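Local coordinates for mandelate racemase/muconate lactonizing enzyme family protein (Sulfitobacter sp. NAS-14.1, PDB 3T4W) that probably acts as an enolase-superfamily lyase, whose relatives abstract a proton next to a substrate carboxylate with the help of a divalent metal ion, at residues 91-96 and 311-316; 343-348 and 380-385; 361-366 and 397-402. All coordinates share one frame; numbering follows the deposited sequence.

Contact 1 (91-96 and 311-316); sequences NIELMY and GIWEAK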
ATOM      1  N   ASN A  91     -27.572  25.995  18.845  1.00 16.29           N
ATOM      2  CA  ASN A  91     -26.164  25.994  18.456  1.00 14.75           C
ATOM      3  C   ASN A  91     -25.403  24.749  18.906  1.00 13.69           C
ATOM      4  O   ASN A  91     -24.481  24.822  19.718  1.00 11.59           O
ATOM      5  CB  ASN A  91     -25.480  27.269  18.943  1.00 14.98           C
ATOM      6  CG  ASN A  91     -26.129  28.518  18.384  1.00 14.74           C
ATOM      7  OD1 ASN A  91     -26.875  28.457  17.406  1.00 12.88           O
ATOM      8  ND2 ASN A  91     -25.851  29.660  19.004  1.00 14.80           N
ATOM      9  N   ILE A  92     -25.810  23.609  18.362  1.00 13.15           N
ATOM     10  CA  ILE A  92     -25.208  22.323  18.684  1.00 14.71           C
ATOM     11  C   ILE A  92     -23.768  22.213  18.179  1.00 14.89           C
ATOM     12  O   ILE A  92     -22.891  21.735  18.899  1.00 16.31           O
ATOM     13  CB  ILE A  92     -26.037  21.173  18.099  1.00 17.94           C
ATOM     14  CG1 ILE A  92     -27.419  21.149  18.746  1.00 12.02           C
ATOM     15  CG2 ILE A  92     -25.331  19.849  18.312  1.00 15.26           C
ATOM     16  CD1 ILE A  92     -27.371  20.829  20.208  1.00 13.34           C
ATOM     17  N   GLU A  93     -23.527  22.653  16.944  1.00 15.63           N
ATOM     18  CA  GLU A  93     -22.172  22.693  16.391  1.00 14.46           C
ATOM     19  C   GLU A  93     -21.237  23.457  17.317  1.00 16.06           C
ATOM     20  O   GLU A  93     -20.156  22.979  17.653  1.00 17.84           O
ATOM     21  CB  GLU A  93     -22.157  23.364  15.012  1.00 14.60           C
ATOM     22  CG  GLU A  93     -22.866  22.588  13.914  1.00 15.01           C
ATOM     23  CD  GLU A  93     -22.026  21.453  13.369  1.00 18.85           C
ATOM     24  OE1 GLU A  93     -20.844  21.355  13.763  1.00 18.19           O
ATOM     25  OE2 GLU A  93     -22.547  20.666  12.547  1.00 19.53           O
ATOM     26  N   LEU A  94     -21.659  24.650  17.726  1.00 14.78           N
ATOM     27  CA  LEU A  94     -20.822  25.526  18.539  1.00 15.60           C
ATOM     28  C   LEU A  94     -20.491  24.909  19.899  1.00 15.09           C
ATOM     29  O   LEU A  94     -19.350  24.974  20.371  1.00 13.22           O
ATOM     30  CB  LEU A  94     -21.506  26.884  18.721  1.00 13.51           C
ATOM     31  CG  LEU A  94     -20.811  27.932  19.597  1.00 16.30           C
ATOM     32  CD1 LEU A  94     -19.470  28.330  19.009  1.00 12.47           C
ATOM     33  CD2 LEU A  94     -21.701  29.162  19.788  1.00 15.68           C
ATOM     34  N   MET A  95     -21.492  24.314  20.533  1.00 14.39           N
ATOM     35  CA  MET A  95     -21.314  23.811  21.885  1.00 14.36           C
ATOM     36  C   MET A  95     -20.433  22.574  21.847  1.00 14.30           C
ATOM     37  O   MET A  95     -19.612  22.342  22.738  1.00 12.16           O
ATOM     38  CB  MET A  95     -22.667  23.532  22.545  1.00 11.93           C
ATOM     39  CG  MET A  95     -23.380  24.800  23.011  1.00 13.31           C
ATOM     40  SD  MET A  95     -24.918  24.491  23.900  1.00 16.06           S
ATOM     41  CE  MET A  95     -26.022  24.103  22.542  1.00 12.51           C
ATOM     42  N   TYR A  96     -20.587  21.795  20.785  1.00 14.40           N
ATOM     43  CA  TYR A  96     -19.760  20.618  20.611  1.00 12.75           C
ATOM     44  C   TYR A  96     -18.302  21.026  20.433  1.00 13.87           C
ATOM     45  O   TYR A  96     -17.407  20.472  21.078  1.00 14.14           O
ATOM     46  CB  TYR A  96     -20.248  19.790  19.432  1.00 12.72           C
ATOM     47  CG  TYR A  96     -19.277  18.712  19.011  1.00 16.26           C
ATOM     48  CD1 TYR A  96     -19.435  17.404  19.450  1.00 14.12           C
ATOM     49  CD2 TYR A  96     -18.206  19.004  18.170  1.00 14.36           C
ATOM     50  CE1 TYR A  96     -18.555  16.415  19.069  1.00 17.42           C
ATOM     51  CE2 TYR A  96     -17.314  18.022  17.783  1.00 17.15           C
ATOM     52  CZ  TYR A  96     -17.494  16.727  18.237  1.00 19.38           C
ATOM     53  OH  TYR A  96     -16.622  15.731  17.856  1.00 16.40           O
ATOM     54  N   GLY A 311     -23.384  12.913  21.295  1.00 14.11           N
ATOM     55  CA  GLY A 311     -24.768  13.303  21.115  1.00 11.68           C
ATOM     56  C   GLY A 311     -25.445  12.830  19.842  1.00 11.47           C
ATOM     57  O   GLY A 311     -24.904  12.041  19.064  1.00 13.49           O
ATOM     58  N   ILE A 312     -26.658  13.321  19.635  1.00 12.90           N
ATOM     59  CA  ILE A 312     -27.445  12.939  18.479  1.00 12.61           C
ATOM     60  C   ILE A 312     -26.813  13.463  17.181  1.00 13.53           C
ATOM     61  O   ILE A 312     -26.652  12.716  16.211  1.00 11.90           O
ATOM     62  CB  ILE A 312     -28.903  13.415  18.639  1.00 12.14           C
ATOM     63  CG1 ILE A 312     -29.610  12.545  19.680  1.00 13.06           C
ATOM     64  CG2 ILE A 312     -29.648  13.379  17.309  1.00 10.15           C
ATOM     65  CD1 ILE A 312     -31.073  12.875  19.870  1.00 13.32           C
ATOM     66  N   TRP A 313     -26.435  14.740  17.185  1.00 11.99           N
ATOM     67  CA  TRP A 313     -25.871  15.387  16.001  1.00 13.13           C
ATOM     68  C   TRP A 313     -24.599  14.680  15.542  1.00 12.53           C
ATOM     69  O   TRP A 313     -24.448  14.344  14.364  1.00 12.21           O
ATOM     70  CB  TRP A 313     -25.587  16.861  16.299  1.00 14.15           C
ATOM     71  CG  TRP A 313     -25.486  17.739  15.096  1.00 12.68           C
ATOM     72  CD1 TRP A 313     -24.449  18.557  14.765  1.00 14.35           C
ATOM     73  CD2 TRP A 313     -26.473  17.905  14.066  1.00 14.08           C
ATOM     74  NE1 TRP A 313     -24.723  19.220  13.592  1.00 16.45           N
ATOM     75  CE2 TRP A 313     -25.961  18.837  13.144  1.00 13.64           C
ATOM     76  CE3 TRP A 313     -27.743  17.361  13.843  1.00 14.97           C
ATOM     77  CZ2 TRP A 313     -26.669  19.236  12.012  1.00 14.65           C
ATOM     78  CZ3 TRP A 313     -28.446  17.756  12.714  1.00 15.85           C
ATOM     79  CH2 TRP A 313     -27.907  18.687  11.815  1.00 15.18           C
ATOM     80  N   GLU A 314     -23.690  14.451  16.484  1.00 13.84           N
ATOM     81  CA  GLU A 314     -22.438  13.774  16.188  1.00 13.34           C
ATOM     82  C   GLU A 314     -22.715  12.429  15.532  1.00 12.21           C
ATOM     83  O   GLU A 314     -22.097  12.080  14.529  1.00 12.12           O
ATOM     84  CB  GLU A 314     -21.613  13.583  17.465  1.00 15.38           C
ATOM     85  CG  GLU A 314     -20.233  12.948  17.242  1.00 14.26           C
ATOM     86  CD  GLU A 314     -19.253  13.906  16.584  1.00 15.56           C
ATOM     87  OE1 GLU A 314     -19.694  14.960  16.081  1.00 22.08           O
ATOM     88  OE2 GLU A 314     -18.041  13.620  16.576  1.00 13.49           O
ATOM     89  N   ALA A 315     -23.650  11.680  16.105  1.00 13.78           N
ATOM     90  CA  ALA A 315     -23.999  10.359  15.592  1.00 11.55           C
ATOM     91  C   ALA A 315     -24.607  10.439  14.188  1.00 11.77           C
ATOM     92  O   ALA A 315     -24.493   9.504  13.402  1.00 11.89           O
ATOM     93  CB  ALA A 315     -24.935   9.642  16.556  1.00 10.95           C
ATOM     94  N   LYS A 316     -25.246  11.558  13.868  1.00 11.04           N
ATOM     95  CA  LYS A 316     -25.749  11.761  12.514  1.00 13.54           C
ATOM     96  C   LYS A 316     -24.602  11.918  11.521  1.00 13.21           C
ATOM     97  O   LYS A 316     -24.707  11.499  10.367  1.00 11.69           O
ATOM     98  CB  LYS A 316     -26.659  12.983  12.454  1.00 14.41           C
ATOM     99  CG  LYS A 316     -28.066  12.716  12.943  1.00 17.27           C
ATOM    100  CD  LYS A 316     -28.860  11.925  11.913  1.00 15.70           C
ATOM    101  CE  LYS A 316     -28.962  12.676  10.594  1.00 14.41           C
ATOM    102  NZ  LYS A 316     -29.932  12.012   9.684  1.00 13.55           N
TER

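Contact 2 (343-348 and 380-385); sequences NIHLAA and TAPTAA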
ATOM      1  N   ASN A 343     -31.563   6.986  20.550  1.00 14.33           N
ATOM      2  CA  ASN A 343     -31.187   5.950  19.590  1.00 15.38           C
ATOM      3  C   ASN A 343     -32.217   5.825  18.479  1.00 16.42           C
ATOM      4  O   ASN A 343     -31.881   5.697  17.297  1.00 15.58           O
ATOM      5  CB  ASN A 343     -31.049   4.596  20.282  1.00 14.83           C
ATOM      6  CG  ASN A 343     -29.803   4.496  21.127  1.00 15.61           C
ATOM      7  OD1 ASN A 343     -28.901   5.331  21.030  1.00 16.30           O
ATOM      8  ND2 ASN A 343     -29.742   3.467  21.967  1.00 15.76           N
ATOM      9  N   ILE A 344     -33.479   5.875  18.881  1.00 15.84           N
ATOM     10  CA  ILE A 344     -34.587   5.643  17.977  1.00 14.38           C
ATOM     11  C   ILE A 344     -34.871   6.840  17.071  1.00 13.58           C
ATOM     12  O   ILE A 344     -35.261   6.673  15.912  1.00 15.18           O
ATOM     13  CB  ILE A 344     -35.823   5.176  18.769  1.00 16.29           C
ATOM     14  CG1 ILE A 344     -35.576   3.739  19.232  1.00 14.85           C
ATOM     15  CG2 ILE A 344     -37.093   5.271  17.936  1.00 12.89           C
ATOM     16  CD1 ILE A 344     -36.782   3.034  19.668  1.00 18.59           C
ATOM     17  N   HIS A 345     -34.645   8.044  17.580  1.00 13.24           N
ATOM     18  CA  HIS A 345     -34.768   9.237  16.747  1.00 13.48           C
ATOM     19  C   HIS A 345     -33.618   9.339  15.744  1.00 13.72           C
ATOM     20  O   HIS A 345     -33.781   9.890  14.655  1.00 14.97           O
ATOM     21  CB  HIS A 345     -34.886  10.502  17.602  1.00 12.87           C
ATOM     22  CG  HIS A 345     -36.265  10.727  18.140  1.00 13.98           C
ATOM     23  ND1 HIS A 345     -37.249  11.367  17.417  1.00 13.22           N
ATOM     24  CD2 HIS A 345     -36.833  10.368  19.318  1.00 13.44           C
ATOM     25  CE1 HIS A 345     -38.362  11.404  18.129  1.00 16.39           C
ATOM     26  NE2 HIS A 345     -38.136  10.807  19.288  1.00 16.18           N
ATOM     27  N   LEU A 346     -32.455   8.809  16.110  1.00 11.06           N
ATOM     28  CA  LEU A 346     -31.381   8.651  15.140  1.00 14.92           C
ATOM     29  C   LEU A 346     -31.812   7.614  14.101  1.00 14.55           C
ATOM     30  O   LEU A 346     -31.826   7.886  12.903  1.00 13.85           O
ATOM     31  CB  LEU A 346     -30.082   8.214  15.825  1.00 13.64           C
ATOM     32  CG  LEU A 346     -28.863   7.988  14.922  1.00 13.90           C
ATOM     33  CD1 LEU A 346     -28.471   9.267  14.185  1.00 11.70           C
ATOM     34  CD2 LEU A 346     -27.678   7.453  15.723  1.00 13.92           C
ATOM     35  N   ALA A 347     -32.184   6.433  14.583  1.00 12.27           N
ATOM     36  CA  ALA A 347     -32.596   5.335  13.717  1.00 13.74           C
ATOM     37  C   ALA A 347     -33.627   5.759  12.669  1.00 15.76           C
ATOM     38  O   ALA A 347     -33.466   5.473  11.486  1.00 14.49           O
ATOM     39  CB  ALA A 347     -33.126   4.173  14.547  1.00 11.70           C
ATOM     40  N   ALA A 348     -34.686   6.433  13.106  1.00 14.87           N
ATOM     41  CA  ALA A 348     -35.775   6.788  12.206  1.00 13.93           C
ATOM     42  C   ALA A 348     -35.319   7.741  11.110  1.00 14.14           C
ATOM     43  O   ALA A 348     -35.973   7.856  10.072  1.00 12.98           O
ATOM     44  CB  ALA A 348     -36.935   7.400  12.984  1.00 12.95           C
ATOM     45  N   THR A 380     -42.047   1.864  16.431  1.00 17.17           N
ATOM     46  CA  THR A 380     -42.676   2.837  15.548  1.00 16.02           C
ATOM     47  C   THR A 380     -42.149   4.236  15.845  1.00 16.50           C
ATOM     48  O   THR A 380     -41.946   4.590  17.007  1.00 18.66           O
ATOM     49  CB  THR A 380     -44.207   2.814  15.712  1.00 18.04           C
ATOM     50  OG1 THR A 380     -44.689   1.486  15.471  1.00 18.09           O
ATOM     51  CG2 THR A 380     -44.869   3.772  14.737  1.00 14.04           C
ATOM     52  N   ALA A 381     -41.915   5.023  14.797  1.00 13.60           N
ATOM     53  CA  ALA A 381     -41.372   6.368  14.963  1.00 13.89           C
ATOM     54  C   ALA A 381     -42.271   7.175  15.885  1.00 17.30           C
ATOM     55  O   ALA A 381     -43.457   7.348  15.604  1.00 17.73           O
ATOM     56  CB  ALA A 381     -41.240   7.063  13.618  1.00 14.09           C
ATOM     57  N   PRO A 382     -41.713   7.670  16.996  1.00 15.13           N
ATOM     58  CA  PRO A 382     -42.554   8.381  17.959  1.00 16.09           C
ATOM     59  C   PRO A 382     -43.237   9.564  17.285  1.00 16.93           C
ATOM     60  O   PRO A 382     -42.778  10.021  16.239  1.00 16.03           O
ATOM     61  CB  PRO A 382     -41.554   8.850  19.025  1.00 15.28           C
ATOM     62  CG  PRO A 382     -40.391   7.916  18.898  1.00 15.16           C
ATOM     63  CD  PRO A 382     -40.309   7.591  17.430  1.00 15.61           C
ATOM     64  N   THR A 383     -44.319  10.048  17.886  1.00 17.76           N
ATOM     65  CA  THR A 383     -45.150  11.078  17.274  1.00 17.06           C
ATOM     66  C   THR A 383     -45.137  12.404  18.039  1.00 16.18           C
ATOM     67  O   THR A 383     -45.223  13.479  17.437  1.00 16.77           O
ATOM     68  CB  THR A 383     -46.587  10.581  17.139  1.00 15.18           C
ATOM     69  OG1 THR A 383     -46.707   9.838  15.922  1.00 16.97           O
ATOM     70  CG2 THR A 383     -47.551  11.741  17.116  1.00 16.73           C
ATOM     71  N   ALA A 384     -45.027  12.317  19.362  1.00 12.96           N
ATOM     72  CA  ALA A 384     -45.029  13.493  20.224  1.00 14.88           C
ATOM     73  C   ALA A 384     -43.773  14.337  20.038  1.00 15.91           C
ATOM     74  O   ALA A 384     -42.797  13.892  19.434  1.00 16.67           O
ATOM     75  CB  ALA A 384     -45.179  13.078  21.680  1.00 15.55           C
ATOM     76  N   ALA A 385     -43.807  15.558  20.566  1.00 15.38           N
ATOM     77  CA  ALA A 385     -42.694  16.492  20.418  1.00 17.58           C
ATOM     78  C   ALA A 385     -41.429  15.996  21.113  1.00 15.78           C
ATOM     79  O   ALA A 385     -41.486  15.135  21.989  1.00 14.60           O
ATOM     80  CB  ALA A 385     -43.078  17.870  20.940  1.00 16.87           C
TER

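Contact 3 (361-366 and 397-402); sequences TPFHDQ and RAHPYT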
ATOM      1  N   THR A 361     -37.473  -4.061  30.403  1.00 15.95           N
ATOM      2  CA  THR A 361     -37.698  -4.344  31.810  1.00 18.17           C
ATOM      3  C   THR A 361     -38.807  -3.419  32.261  1.00 16.52           C
ATOM      4  O   THR A 361     -38.972  -2.336  31.701  1.00 16.26           O
ATOM      5  CB  THR A 361     -36.455  -4.045  32.662  1.00 18.65           C
ATOM      6  OG1 THR A 361     -36.155  -2.649  32.577  1.00 20.94           O
ATOM      7  CG2 THR A 361     -35.251  -4.856  32.189  1.00 20.72           C
ATOM      8  N   PRO A 362     -39.586  -3.846  33.263  1.00 18.80           N
ATOM      9  CA  PRO A 362     -40.617  -2.992  33.868  1.00 18.83           C
ATOM     10  C   PRO A 362     -40.089  -1.598  34.207  1.00 20.98           C
ATOM     11  O   PRO A 362     -40.807  -0.617  34.029  1.00 20.09           O
ATOM     12  CB  PRO A 362     -40.980  -3.746  35.146  1.00 14.82           C
ATOM     13  CG  PRO A 362     -40.762  -5.177  34.787  1.00 18.35           C
ATOM     14  CD  PRO A 362     -39.603  -5.210  33.819  1.00 18.70           C
ATOM     15  N   PHE A 363     -38.846  -1.505  34.669  1.00 18.14           N
ATOM     16  CA  PHE A 363     -38.306  -0.203  35.050  1.00 19.20           C
ATOM     17  C   PHE A 363     -38.084   0.740  33.863  1.00 19.58           C
ATOM     18  O   PHE A 363     -38.397   1.933  33.946  1.00 19.00           O
ATOM     19  CB  PHE A 363     -37.026  -0.337  35.880  1.00 17.86           C
ATOM     20  CG  PHE A 363     -36.659   0.921  36.613  1.00 19.43           C
ATOM     21  CD1 PHE A 363     -37.481   1.417  37.619  1.00 21.51           C
ATOM     22  CD2 PHE A 363     -35.509   1.621  36.292  1.00 18.22           C
ATOM     23  CE1 PHE A 363     -37.156   2.579  38.292  1.00 18.15           C
ATOM     24  CE2 PHE A 363     -35.180   2.786  36.964  1.00 17.31           C
ATOM     25  CZ  PHE A 363     -36.003   3.264  37.964  1.00 17.36           C
ATOM     26  N   HIS A 364     -37.525   0.211  32.776  1.00 18.23           N
ATOM     27  CA  HIS A 364     -37.381   0.972  31.536  1.00 17.24           C
ATOM     28  C   HIS A 364     -38.725   1.558  31.127  1.00 21.49           C
ATOM     29  O   HIS A 364     -38.865   2.764  30.902  1.00 19.89           O
ATOM     30  CB  HIS A 364     -36.875   0.069  30.409  1.00 14.79           C
ATOM     31  CG  HIS A 364     -35.387  -0.029  30.333  1.00 17.51           C
ATOM     32  ND1 HIS A 364     -34.673  -1.017  30.976  1.00 17.70           N
ATOM     33  CD2 HIS A 364     -34.474   0.740  29.691  1.00 16.75           C
ATOM     34  CE1 HIS A 364     -33.385  -0.852  30.735  1.00 18.94           C
ATOM     35  NE2 HIS A 364     -33.237   0.205  29.956  1.00 17.33           N
ATOM     36  N   ASP A 365     -39.716   0.680  31.036  1.00 19.20           N
ATOM     37  CA  ASP A 365     -41.035   1.067  30.591  1.00 20.09           C
ATOM     38  C   ASP A 365     -41.620   2.181  31.463  1.00 22.99           C
ATOM     39  O   ASP A 365     -42.086   3.195  30.947  1.00 24.15           O
ATOM     40  CB  ASP A 365     -41.957  -0.155  30.560  1.00 20.55           C
ATOM     41  CG  ASP A 365     -43.355   0.185  30.100  1.00 30.58           C
ATOM     42  OD1 ASP A 365     -43.501   0.724  28.980  1.00 34.45           O
ATOM     43  OD2 ASP A 365     -44.309  -0.096  30.858  1.00 35.31           O
ATOM     44  N   GLN A 366     -41.586   2.005  32.780  1.00 20.67           N
ATOM     45  CA  GLN A 366     -42.268   2.945  33.666  1.00 22.09           C
ATOM     46  C   GLN A 366     -41.506   4.252  33.856  1.00 19.05           C
ATOM     47  O   GLN A 366     -42.094   5.281  34.172  1.00 19.63           O
ATOM     48  CB  GLN A 366     -42.611   2.300  35.015  1.00 17.79           C
ATOM     49  CG  GLN A 366     -41.439   1.688  35.743  1.00 21.91           C
ATOM     50  CD  GLN A 366     -41.850   0.493  36.595  1.00 26.18           C
ATOM     51  OE1 GLN A 366     -43.026   0.121  36.638  1.00 22.24           O
ATOM     52  NE2 GLN A 366     -40.877  -0.123  37.264  1.00 23.68           N
ATOM     53  N   ARG A 397     -35.897   9.419  41.196  1.00 18.67           N
ATOM     54  CA  ARG A 397     -35.351   9.887  42.470  1.00 18.36           C
ATOM     55  C   ARG A 397     -35.628   8.918  43.615  1.00 17.46           C
ATOM     56  O   ARG A 397     -34.868   8.858  44.582  1.00 22.69           O
ATOM     57  CB  ARG A 397     -35.886  11.279  42.802  1.00 19.66           C
ATOM     58  CG  ARG A 397     -35.345  12.362  41.893  1.00 15.40           C
ATOM     59  CD  ARG A 397     -35.980  13.703  42.190  1.00 14.34           C
ATOM     60  NE  ARG A 397     -35.488  14.743  41.292  1.00 13.91           N
ATOM     61  CZ  ARG A 397     -34.356  15.413  41.476  1.00 13.41           C
ATOM     62  NH1 ARG A 397     -33.988  16.342  40.603  1.00 12.08           N
ATOM     63  NH2 ARG A 397     -33.593  15.158  42.532  1.00 13.68           N
ATOM     64  N   ALA A 398     -36.709   8.153  43.492  1.00 17.61           N
ATOM     65  CA  ALA A 398     -37.027   7.094  44.445  1.00 17.19           C
ATOM     66  C   ALA A 398     -36.066   5.906  44.333  1.00 18.37           C
ATOM     67  O   ALA A 398     -35.976   5.078  45.243  1.00 19.85           O
ATOM     68  CB  ALA A 398     -38.463   6.630  44.268  1.00 12.19           C
ATOM     69  N   HIS A 399     -35.347   5.814  43.220  1.00 18.56           N
ATOM     70  CA  HIS A 399     -34.394   4.718  43.041  1.00 18.17           C
ATOM     71  C   HIS A 399     -32.941   5.187  42.962  1.00 17.93           C
ATOM     72  O   HIS A 399     -32.291   5.045  41.925  1.00 17.92           O
ATOM     73  CB  HIS A 399     -34.760   3.868  41.822  1.00 13.44           C
ATOM     74  CG  HIS A 399     -35.984   3.030  42.023  1.00 15.25           C
ATOM     75  ND1 HIS A 399     -37.249   3.463  41.686  1.00 16.96           N
ATOM     76  CD2 HIS A 399     -36.138   1.787  42.535  1.00 13.29           C
ATOM     77  CE1 HIS A 399     -38.127   2.521  41.976  1.00 13.91           C
ATOM     78  NE2 HIS A 399     -37.480   1.493  42.494  1.00 12.68           N
ATOM     79  N   PRO A 400     -32.420   5.725  44.075  1.00 20.08           N
ATOM     80  CA  PRO A 400     -31.042   6.221  44.109  1.00 20.33           C
ATOM     81  C   PRO A 400     -30.063   5.064  43.975  1.00 21.74           C
ATOM     82  O   PRO A 400     -30.403   3.920  44.302  1.00 18.99           O
ATOM     83  CB  PRO A 400     -30.904   6.823  45.517  1.00 22.19           C
ATOM     84  CG  PRO A 400     -32.240   6.672  46.179  1.00 18.47           C
ATOM     85  CD  PRO A 400     -33.013   5.655  45.420  1.00 19.44           C
ATOM     86  N   TYR A 401     -28.857   5.361  43.502  1.00 19.65           N
ATOM     87  CA  TYR A 401     -27.818   4.350  43.430  1.00 20.21           C
ATOM     88  C   TYR A 401     -26.989   4.364  44.707  1.00 21.02           C
ATOM     89  O   TYR A 401     -26.419   5.387  45.084  1.00 19.25           O
ATOM     90  CB  TYR A 401     -26.928   4.556  42.211  1.00 19.42           C
ATOM     91  CG  TYR A 401     -25.774   3.585  42.164  1.00 19.45           C
ATOM     92  CD1 TYR A 401     -25.998   2.221  42.040  1.00 18.01           C
ATOM     93  CD2 TYR A 401     -24.462   4.031  42.246  1.00 19.91           C
ATOM     94  CE1 TYR A 401     -24.947   1.327  42.002  1.00 19.68           C
ATOM     95  CE2 TYR A 401     -23.402   3.141  42.204  1.00 22.54           C
ATOM     96  CZ  TYR A 401     -23.651   1.789  42.083  1.00 22.17           C
ATOM     97  OH  TYR A 401     -22.604   0.894  42.040  1.00 27.95           O
ATOM     98  N   THR A 402     -26.936   3.217  45.371  1.00 19.98           N
ATOM     99  CA  THR A 402     -26.304   3.119  46.675  1.00 20.83           C
ATOM    100  C   THR A 402     -25.089   2.209  46.634  1.00 22.73           C
ATOM    101  O   THR A 402     -24.546   1.842  47.676  1.00 22.54           O
ATOM    102  CB  THR A 402     -27.292   2.562  47.707  1.00 19.61           C
ATOM    103  OG1 THR A 402     -27.809   1.311  47.240  1.00 19.31           O
ATOM    104  CG2 THR A 402     -28.446   3.529  47.903  1.00 20.27           C
TER

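Contact 1 (91-96 and 311-316)
I92, E93 and Y96 on helix 92-96 face W313 and E314 on helix 312-316; the axes of these short helices come within 10.9 Å and cross almost at a right angle, 97°. Three side-chain meetings hold them together. I92 uses its CG2 branch, which sits anti to the backbone N. This methyl rests on the root of the tryptophan, with I92 CG2 3.6 Å from W313 CB. E93 bends at its second torsion and brings its carboxylate to the edge of the indole. W313 NE1 donates to E93 OE2 at 2.8 Å, with an N-H...O angle of 159°. The oxygen lies close to the indole plane, but the N-H arrives from above the carboxylate plane. E93 OE2 has a second partner, K316 of the second subunit, in a salt bridge; E93 OE1 pairs with K317. The subunit interface therefore runs through this site. At the far end Y96 OH makes a weak hydrogen bond to E314 OE2, 2.8 Å away. E314 OE2 is also bonded to the backbone N of K287. Helix 110-130 packs against both partners, touching I92 with C123, Y96 with F116 and W313 with W124. Its E120 accepts from I312 N and W313 N at the start of helix 312-323. Beyond, helix 337-349 packs on I312 through A342 and on A315 through L346.

Contact 2 (343-348 and 380-385)
H345 and P382 make the main meeting between helix 343-348 and the loop 380-385. The CB of H345 does not point straight at the loop, but CG is anti to the carbonyl carbon (chi1 -80°) and the ring beyond it swings to the proline. ND1 meets the backbone N of Y136, a hydrogen bond outside the two segments. CE1 is next, with H345 CE1 4.1 Å from P382 CG. At the tip H345 NE2 comes to 3.7 Å from P382 CG, and this nitrogen is hydrogen-bonded to the carbonyl O of L387. Bonds at both nitrogens fix the ring's rotation, and P382 CD lies over one face of the imidazole. Helix 337-349 is an outer helix of the modified beta/alpha barrel of the enolase superfamily. The loop follows strand 378-380, which pairs antiparallel with barrel strand 146-152. One turn of helix supplies two more apolar touches. I344 CG2 is 4.0 Å from P382 CD, on another atom of the same ring. A348 CB and A381 CB touch at 4.4 Å. No hydrogen bond joins the two segments directly, but A348 bonds through its backbone to N144, and A381 to E145. P382 O is bonded to Y136 OH.

Contact 3 (361-366 and 397-402)
F363 and H399 form a T-shaped aromatic pair, the edge of the phenylalanine ring toward the face of the imidazole. The pair joins the barrel domain of the enolase fold to the chain segment that returns to its N-terminal capping domain. The ring centres are 4.9 Å apart and the planes stand at 69°. F363 CE1 does most of the touching. It lies 3.5 Å from H399 ND1, over the rim of the imidazole and not its middle. F363 CZ follows at 3.9 Å from H399 ND1. F363 reaches across because its CG is anti to the backbone N (chi1 -164°). H399 follows helix 393-398 in the chain, and its ND1 is hydrogen-bonded to the carbonyl O of L395, four residues back. That bond probably limits the turning of the imidazole, whose face meets F363. An alanine here removes the imidazole, which would probably leave the L395 carbonyl O without its side-chain mate and the F363 ring freer to turn. Further out, F363 also packs on L395, on P36 and on T33 of strand 25-33. The backbone of H399 is tied to the same region: its O is bonded to T33 OG1, and it shares a backbone hydrogen bond with A34. F363 itself is carried by helix 362-367, whose N-cap is T361. H364 N donates to T361 OG1 at 3.2 Å, nearly straight at 168°. The same hydroxyl oxygen is hydrogen-bonded to H364 ND1, 2.7 Å away.

Overall arrangement
From the N terminus, the chain passes through strands 25-33, 45-52 and 57-62 before helix 92-101 opens contact 1. That contact closes a loop of 214 residues, with most of the barrel strands, and joins the N-terminal domain to helix 312-323. Contact 2 follows in series, yet the two touch: L346 packs on A315 and K316. Contacts 2 and 3 cross, because 361-366 lies between 343-348 and 380-385, and 397-402 follows both. Their nearest atoms stay about 9 Å apart. Contact 2 closes a loop of 31 residues and fastens the chain after strand 378-380 to outer helix 337-349. Contact 3 closes one of 30 and ties helix 362-367 to the segment beside strand 25-33.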